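Local structure of mobilization protein A (Pseudomonas aeruginosa, 2NS6) at residues Ala54-Ala59 and Ala137-Arg142; Ala59-Glu64 and Gly68-Glu73. The protein nicks one strand of plasmid DNA at the origin of transfer as the relaxase of the relaxosome, using a divalent metal ion, and so starts conjugative transfer. All coordinates share one frame; numbering follows the deposited sequence.

Interaction 1: residues Ala54-Ala59 and Ala137-Arg142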
loop_
_atom_site.group_PDB
_atom_site.type_symbol
_atom_site.label_atom_id
_atom_site.label_comp_id
_atom_site.label_asym_id
_atom_site.label_seq_id
_atom_site.Cartn_x
_atom_site.Cartn_y
_atom_site.Cartn_z
ATOM N N ALA A 54 5.904 10.347 0.391
ATOM C CA ALA A 54 4.928 11.375 0.050
ATOM C C ALA A 54 5.184 11.952 -1.338
ATOM O O ALA A 54 4.245 12.340 -2.042
ATOM C CB ALA A 54 4.956 12.495 1.091
ATOM N N ASP A 55 6.448 12.007 -1.744
ATOM C CA ASP A 55 6.757 12.547 -3.065
ATOM C C ASP A 55 6.051 11.738 -4.155
ATOM O O ASP A 55 5.625 12.292 -5.166
ATOM C CB ASP A 55 8.275 12.562 -3.321
ATOM C CG ASP A 55 9.041 13.357 -2.273
ATOM O OD1 ASP A 55 8.478 14.307 -1.686
ATOM O OD2 ASP A 55 10.227 13.039 -2.044
ATOM N N TYR A 56 5.907 10.432 -3.948
ATOM C CA TYR A 56 5.246 9.593 -4.943
ATOM C C TYR A 56 3.752 9.909 -5.014
ATOM O O TYR A 56 3.172 10.015 -6.099
ATOM C CB TYR A 56 5.438 8.109 -4.603
ATOM C CG TYR A 56 4.910 7.167 -5.662
ATOM C CD1 TYR A 56 5.702 6.797 -6.748
ATOM C CD2 TYR A 56 3.609 6.673 -5.596
ATOM C CE1 TYR A 56 5.216 5.965 -7.743
ATOM C CE2 TYR A 56 3.108 5.835 -6.590
ATOM C CZ TYR A 56 3.917 5.486 -7.661
ATOM O OH TYR A 56 3.438 4.667 -8.657
ATOM N N TRP A 57 3.122 10.058 -3.857
ATOM C CA TRP A 57 1.701 10.347 -3.815
ATOM C C TRP A 57 1.389 11.754 -4.309
ATOM O O TRP A 57 0.319 11.994 -4.883
ATOM C CB TRP A 57 1.181 10.118 -2.399
ATOM C CG TRP A 57 1.508 8.727 -1.937
ATOM C CD1 TRP A 57 2.323 8.376 -0.904
ATOM C CD2 TRP A 57 1.064 7.503 -2.537
ATOM N NE1 TRP A 57 2.416 7.004 -0.818
ATOM C CE2 TRP A 57 1.646 6.445 -1.806
ATOM C CE3 TRP A 57 0.216 7.197 -3.619
ATOM C CZ2 TRP A 57 1.423 5.096 -2.128
ATOM C CZ3 TRP A 57 -0.008 5.861 -3.937
ATOM C CH2 TRP A 57 0.594 4.825 -3.185
ATOM N N ASP A 58 2.327 12.675 -4.100
ATOM C CA ASP A 58 2.159 14.054 -4.572
ATOM C C ASP A 58 2.071 14.015 -6.101
ATOM O O ASP A 58 1.188 14.631 -6.694
ATOM C CB ASP A 58 3.361 14.937 -4.184
ATOM C CG ASP A 58 3.355 15.368 -2.715
ATOM O OD1 ASP A 58 2.269 15.571 -2.128
ATOM O OD2 ASP A 58 4.466 15.533 -2.151
ATOM N N ALA A 59 3.003 13.297 -6.727
ATOM C CA ALA A 59 3.043 13.180 -8.186
ATOM C C ALA A 59 1.767 12.523 -8.686
ATOM O O ALA A 59 1.124 13.014 -9.615
ATOM C CB ALA A 59 4.264 12.358 -8.622
ATOM N N ALA A 137 6.923 13.854 -13.409
ATOM C CA ALA A 137 5.960 14.284 -14.419
ATOM C C ALA A 137 5.762 13.266 -15.553
ATOM O O ALA A 137 4.813 13.378 -16.332
ATOM C CB ALA A 137 6.398 15.637 -15.006
ATOM N N GLN A 138 6.649 12.276 -15.646
ATOM C CA GLN A 138 6.555 11.266 -16.706
ATOM C C GLN A 138 6.139 9.886 -16.213
ATOM O O GLN A 138 5.694 9.046 -16.995
ATOM C CB GLN A 138 7.901 11.128 -17.423
ATOM C CG GLN A 138 7.886 10.154 -18.596
ATOM C CD GLN A 138 9.280 9.849 -19.115
ATOM O OE1 GLN A 138 10.114 10.744 -19.242
ATOM N NE2 GLN A 138 9.536 8.582 -19.425
ATOM N N TRP A 139 6.291 9.649 -14.915
ATOM C CA TRP A 139 5.968 8.345 -14.342
ATOM C C TRP A 139 4.543 7.853 -14.579
ATOM O O TRP A 139 4.339 6.679 -14.891
ATOM C CB TRP A 139 6.280 8.347 -12.841
ATOM C CG TRP A 139 6.032 7.024 -12.158
ATOM C CD1 TRP A 139 4.871 6.614 -11.569
ATOM C CD2 TRP A 139 6.943 5.921 -12.058
ATOM N NE1 TRP A 139 4.999 5.330 -11.115
ATOM C CE2 TRP A 139 6.258 4.875 -11.401
ATOM C CE3 TRP A 139 8.267 5.712 -12.465
ATOM C CZ2 TRP A 139 6.851 3.633 -11.139
ATOM C CZ3 TRP A 139 8.862 4.471 -12.205
ATOM C CH2 TRP A 139 8.151 3.450 -11.549
ATOM N N PHE A 140 3.563 8.743 -14.446
ATOM C CA PHE A 140 2.165 8.364 -14.602
ATOM C C PHE A 140 1.580 8.508 -16.013
ATOM O O PHE A 140 0.387 8.273 -16.233
ATOM C CB PHE A 140 1.316 9.142 -13.588
ATOM C CG PHE A 140 1.756 8.952 -12.152
ATOM C CD1 PHE A 140 2.710 9.789 -11.579
ATOM C CD2 PHE A 140 1.218 7.924 -11.380
ATOM C CE1 PHE A 140 3.118 9.604 -10.250
ATOM C CE2 PHE A 140 1.617 7.730 -10.054
ATOM C CZ PHE A 140 2.570 8.571 -9.489
ATOM N N LYS A 141 2.415 8.893 -16.972
ATOM C CA LYS A 141 1.955 9.027 -18.345
ATOM C C LYS A 141 1.640 7.629 -18.856
ATOM O O LYS A 141 1.885 6.631 -18.163
ATOM C CB LYS A 141 3.041 9.679 -19.210
ATOM C CG LYS A 141 3.311 11.144 -18.866
ATOM C CD LYS A 141 4.597 11.657 -19.511
ATOM C CE LYS A 141 4.772 13.154 -19.289
ATOM N NZ LYS A 141 6.206 13.521 -19.027
ATOM N N ARG A 142 1.082 7.558 -20.061
ATOM C CA ARG A 142 0.739 6.284 -20.671
ATOM C C ARG A 142 2.007 5.492 -20.928
ATOM O O ARG A 142 3.067 6.063 -21.167
ATOM C CB ARG A 142 -0.012 6.516 -21.984
ATOM C CG ARG A 142 -1.310 7.280 -21.792
ATOM C CD ARG A 142 -2.022 7.569 -23.105
ATOM N NE ARG A 142 -3.171 8.450 -22.896
ATOM C CZ ARG A 142 -4.232 8.139 -22.155
ATOM N NH1 ARG A 142 -4.304 6.961 -21.545
ATOM N NH2 ARG A 142 -5.222 9.010 -22.016
#

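Interaction 2: residues Ala59-Glu64 and Gly68-Glu73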
loop_
_atom_site.group_PDB
_atom_site.type_symbol
_atom_site.label_atom_id
_atom_site.label_comp_id
_atom_site.label_asym_id
_atom_site.label_seq_id
_atom_site.Cartn_x
_atom_site.Cartn_y
_atom_site.Cartn_z
ATOM N N ALA A 59 3.003 13.297 -6.727
ATOM C CA ALA A 59 3.043 13.180 -8.186
ATOM C C ALA A 59 1.767 12.523 -8.686
ATOM O O ALA A 59 1.124 13.014 -9.615
ATOM C CB ALA A 59 4.264 12.358 -8.622
ATOM N N ALA A 60 1.403 11.403 -8.072
ATOM C CA ALA A 60 0.189 10.710 -8.465
ATOM C C ALA A 60 -0.978 11.705 -8.507
ATOM O O ALA A 60 -1.730 11.728 -9.471
ATOM C CB ALA A 60 -0.105 9.583 -7.481
ATOM N N ASP A 61 -1.117 12.530 -7.466
ATOM C CA ASP A 61 -2.197 13.524 -7.404
ATOM C C ASP A 61 -2.029 14.616 -8.471
ATOM O O ASP A 61 -3.006 15.090 -9.044
ATOM C CB ASP A 61 -2.247 14.210 -6.028
ATOM C CG ASP A 61 -2.871 13.331 -4.935
ATOM O OD1 ASP A 61 -2.672 13.654 -3.745
ATOM O OD2 ASP A 61 -3.570 12.343 -5.258
ATOM N N LEU A 62 -0.790 15.012 -8.733
ATOM C CA LEU A 62 -0.529 16.062 -9.703
ATOM C C LEU A 62 -0.449 15.599 -11.155
ATOM O O LEU A 62 -0.649 16.400 -12.069
ATOM C CB LEU A 62 0.764 16.786 -9.325
ATOM C CG LEU A 62 1.238 17.912 -10.252
ATOM C CD1 LEU A 62 0.207 19.040 -10.287
ATOM C CD2 LEU A 62 2.571 18.425 -9.750
ATOM N N TYR A 63 -0.174 14.315 -11.380
ATOM C CA TYR A 63 -0.039 13.811 -12.746
ATOM C C TYR A 63 -0.991 12.725 -13.248
ATOM O O TYR A 63 -1.176 12.602 -14.455
ATOM C CB TYR A 63 1.403 13.352 -12.981
ATOM C CG TYR A 63 2.423 14.460 -12.798
ATOM C CD1 TYR A 63 3.350 14.419 -11.766
ATOM C CD2 TYR A 63 2.427 15.573 -13.638
ATOM C CE1 TYR A 63 4.256 15.464 -11.567
ATOM C CE2 TYR A 63 3.325 16.619 -13.446
ATOM C CZ TYR A 63 4.231 16.558 -12.409
ATOM O OH TYR A 63 5.085 17.606 -12.198
ATOM N N GLU A 64 -1.581 11.920 -12.366
ATOM C CA GLU A 64 -2.492 10.879 -12.853
ATOM C C GLU A 64 -3.735 11.528 -13.441
ATOM O O GLU A 64 -4.230 12.518 -12.911
ATOM C CB GLU A 64 -2.906 9.924 -11.730
ATOM C CG GLU A 64 -2.440 8.490 -11.944
ATOM C CD GLU A 64 -3.262 7.730 -12.977
ATOM O OE1 GLU A 64 -3.660 8.314 -14.008
ATOM O OE2 GLU A 64 -3.503 6.530 -12.760
ATOM N N GLY A 68 -8.250 8.164 -13.542
ATOM C CA GLY A 68 -7.231 7.168 -13.276
ATOM C C GLY A 68 -7.305 6.693 -11.838
ATOM O O GLY A 68 -7.874 7.377 -10.986
ATOM N N ARG A 69 -6.733 5.525 -11.568
ATOM C CA ARG A 69 -6.729 4.946 -10.224
ATOM C C ARG A 69 -5.474 5.372 -9.465
ATOM O O ARG A 69 -4.377 4.867 -9.722
ATOM C CB ARG A 69 -6.783 3.415 -10.326
ATOM C CG ARG A 69 -7.970 2.875 -11.129
ATOM C CD ARG A 69 -7.684 1.479 -11.699
ATOM N NE ARG A 69 -7.519 0.453 -10.664
ATOM C CZ ARG A 69 -8.519 -0.088 -9.970
ATOM N NH1 ARG A 69 -9.773 0.297 -10.193
ATOM N NH2 ARG A 69 -8.268 -1.026 -9.064
ATOM N N LEU A 70 -5.636 6.305 -8.533
ATOM C CA LEU A 70 -4.516 6.799 -7.737
ATOM C C LEU A 70 -3.896 5.705 -6.867
ATOM O O LEU A 70 -2.674 5.646 -6.703
ATOM C CB LEU A 70 -4.974 7.964 -6.852
ATOM C CG LEU A 70 -5.417 9.234 -7.594
ATOM C CD1 LEU A 70 -6.145 10.144 -6.629
ATOM C CD2 LEU A 70 -4.197 9.950 -8.201
ATOM N N PHE A 71 -4.741 4.838 -6.316
ATOM C CA PHE A 71 -4.260 3.751 -5.473
ATOM C C PHE A 71 -5.400 2.839 -5.028
ATOM O O PHE A 71 -6.569 3.206 -5.097
ATOM C CB PHE A 71 -3.539 4.319 -4.243
ATOM C CG PHE A 71 -4.420 5.148 -3.363
ATOM C CD1 PHE A 71 -5.239 4.547 -2.412
ATOM C CD2 PHE A 71 -4.477 6.526 -3.522
ATOM C CE1 PHE A 71 -6.102 5.306 -1.633
ATOM C CE2 PHE A 71 -5.338 7.299 -2.748
ATOM C CZ PHE A 71 -6.154 6.690 -1.803
ATOM N N LYS A 72 -5.033 1.645 -4.582
ATOM C CA LYS A 72 -5.968 0.648 -4.084
ATOM C C LYS A 72 -5.675 0.556 -2.588
ATOM O O LYS A 72 -4.593 0.122 -2.177
ATOM C CB LYS A 72 -5.697 -0.702 -4.751
ATOM C CG LYS A 72 -6.636 -1.842 -4.342
ATOM C CD LYS A 72 -8.046 -1.623 -4.856
ATOM C CE LYS A 72 -8.943 -2.821 -4.587
ATOM N NZ LYS A 72 -8.596 -3.987 -5.454
ATOM N N GLU A 73 -6.636 0.980 -1.780
ATOM C CA GLU A 73 -6.491 0.962 -0.330
ATOM C C GLU A 73 -7.013 -0.337 0.256
ATOM O O GLU A 73 -8.154 -0.728 0.012
ATOM C CB GLU A 73 -7.252 2.136 0.278
ATOM C CG GLU A 73 -7.350 2.108 1.798
ATOM C CD GLU A 73 -7.913 3.401 2.350
ATOM O OE1 GLU A 73 -8.994 3.820 1.887
ATOM O OE2 GLU A 73 -7.268 3.996 3.245
HETATM O O HOH W 1 -1.676 5.303 -11.176
#

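Interaction 1: residues Ala54-Ala59 and Ala137-Arg142
Tyr-56 and Trp-139 reach for each other with matching first torsions: each CG lies anti to the backbone N, while Phe-140, its CG instead anti to the carbonyl carbon, slips in beside them. The three rings form an aromatic cluster that joins helix 53-63 of the relaxase domain to the short helix 136-139 and the turn after it. Tyr-56 meets Trp-139 as an offset edge-to-face pair, the tyrosine's edge toward the face of the indole five-membered ring, with the planes at 74°. The same approach lets Trp-139 NE1 donate a hydrogen bond to Tyr-56 OH at 3.0 Å. The bond is bent, N-H...O 138°, the hydroxyl oxygen lying tilted out of the indole plane. Ser-125 OG is a second hydrogen-bond partner of this hydroxyl, so the phenol is gripped at its polar end from two parts of the chain. Phe-140 comes over one face of the tyrosine, toward the rim, where its CZ lies 3.8 Å from Tyr-56 CZ; these two rings are oblique to each other. Within its own segment Phe-140 carries Trp-139 CD1 over the centre of one face, so the two neighbouring side chains also pack on each other. At the helix surface, the methyl CB of Ala-59 butts against the edge of Phe-140, 3.4 Å from CE1.

Interaction 2: residues Ala59-Glu64 and Gly68-Glu73
The last turn of helix 53-63 packs here against the chain that returns from it into strand 71-77, the second strand in order across the five-stranded antiparallel sheet of the relaxase fold. Leu-70, on the approach to the strand, packs into the angle between the two. Its CG stands anti to the carbonyl carbon (chi1 -65°), and both methyls face the helix. Leu-70 CD2 lies 3.3 Å from Ala-60 O and also packs on Ala-60 CB. It meets Glu-64 CB at 3.8 Å. The other methyl, CD1, rests against the carboxylate of Asp-61, 3.7 Å from OD2, with the two side chains crossing at about a right angle. That carboxylate has its polar partners across on helix 18-26 and just ahead of it: OD1 takes Ser-17 OG and the Arg-19 amide, OD2 the Ala-18 amide. Tyr-24, the likely DNA-linking tyrosine, belongs to the same helix, and its side chain is about 11 Å from that of Asp-61.

Glu-64, where the helix ends, bends at chi2 (-76°) and lays its carboxylate alongside the backbone of Gly-68 and Arg-69; OE1 is 3.8 Å from Gly-68 CA. Lys-155 forms a salt bridge with OE2, which probably favours the charged form of this buried acid. No direct hydrogen bond joins the two segments. A water bridges them instead, donating to Glu-64 OE2 at 2.7 Å and to Arg-69 O at 3.1 Å.

Interactions 1 and 2 sit on the same side of the chain's centre, their centres 8 Å apart, and both use helix 53-63, sharing Ala-59. Interaction 2 is local, closing the short turn from 59-64 to 68-73, and is nested within the much longer loop that interaction 1 closes between 54-59 and 137-142. Phe-140 ties them together: its CE1 lies 3.3 Å from Ala-60 N, and its CD2 is 3.7 Å from Glu-64 CG. Ala-137 likewise packs on the Tyr-63 ring. The helix thus lies between the chain leading into strand 71-77 and the 136-142 region, so that buried packing joins the latter to the approach to the central sheet.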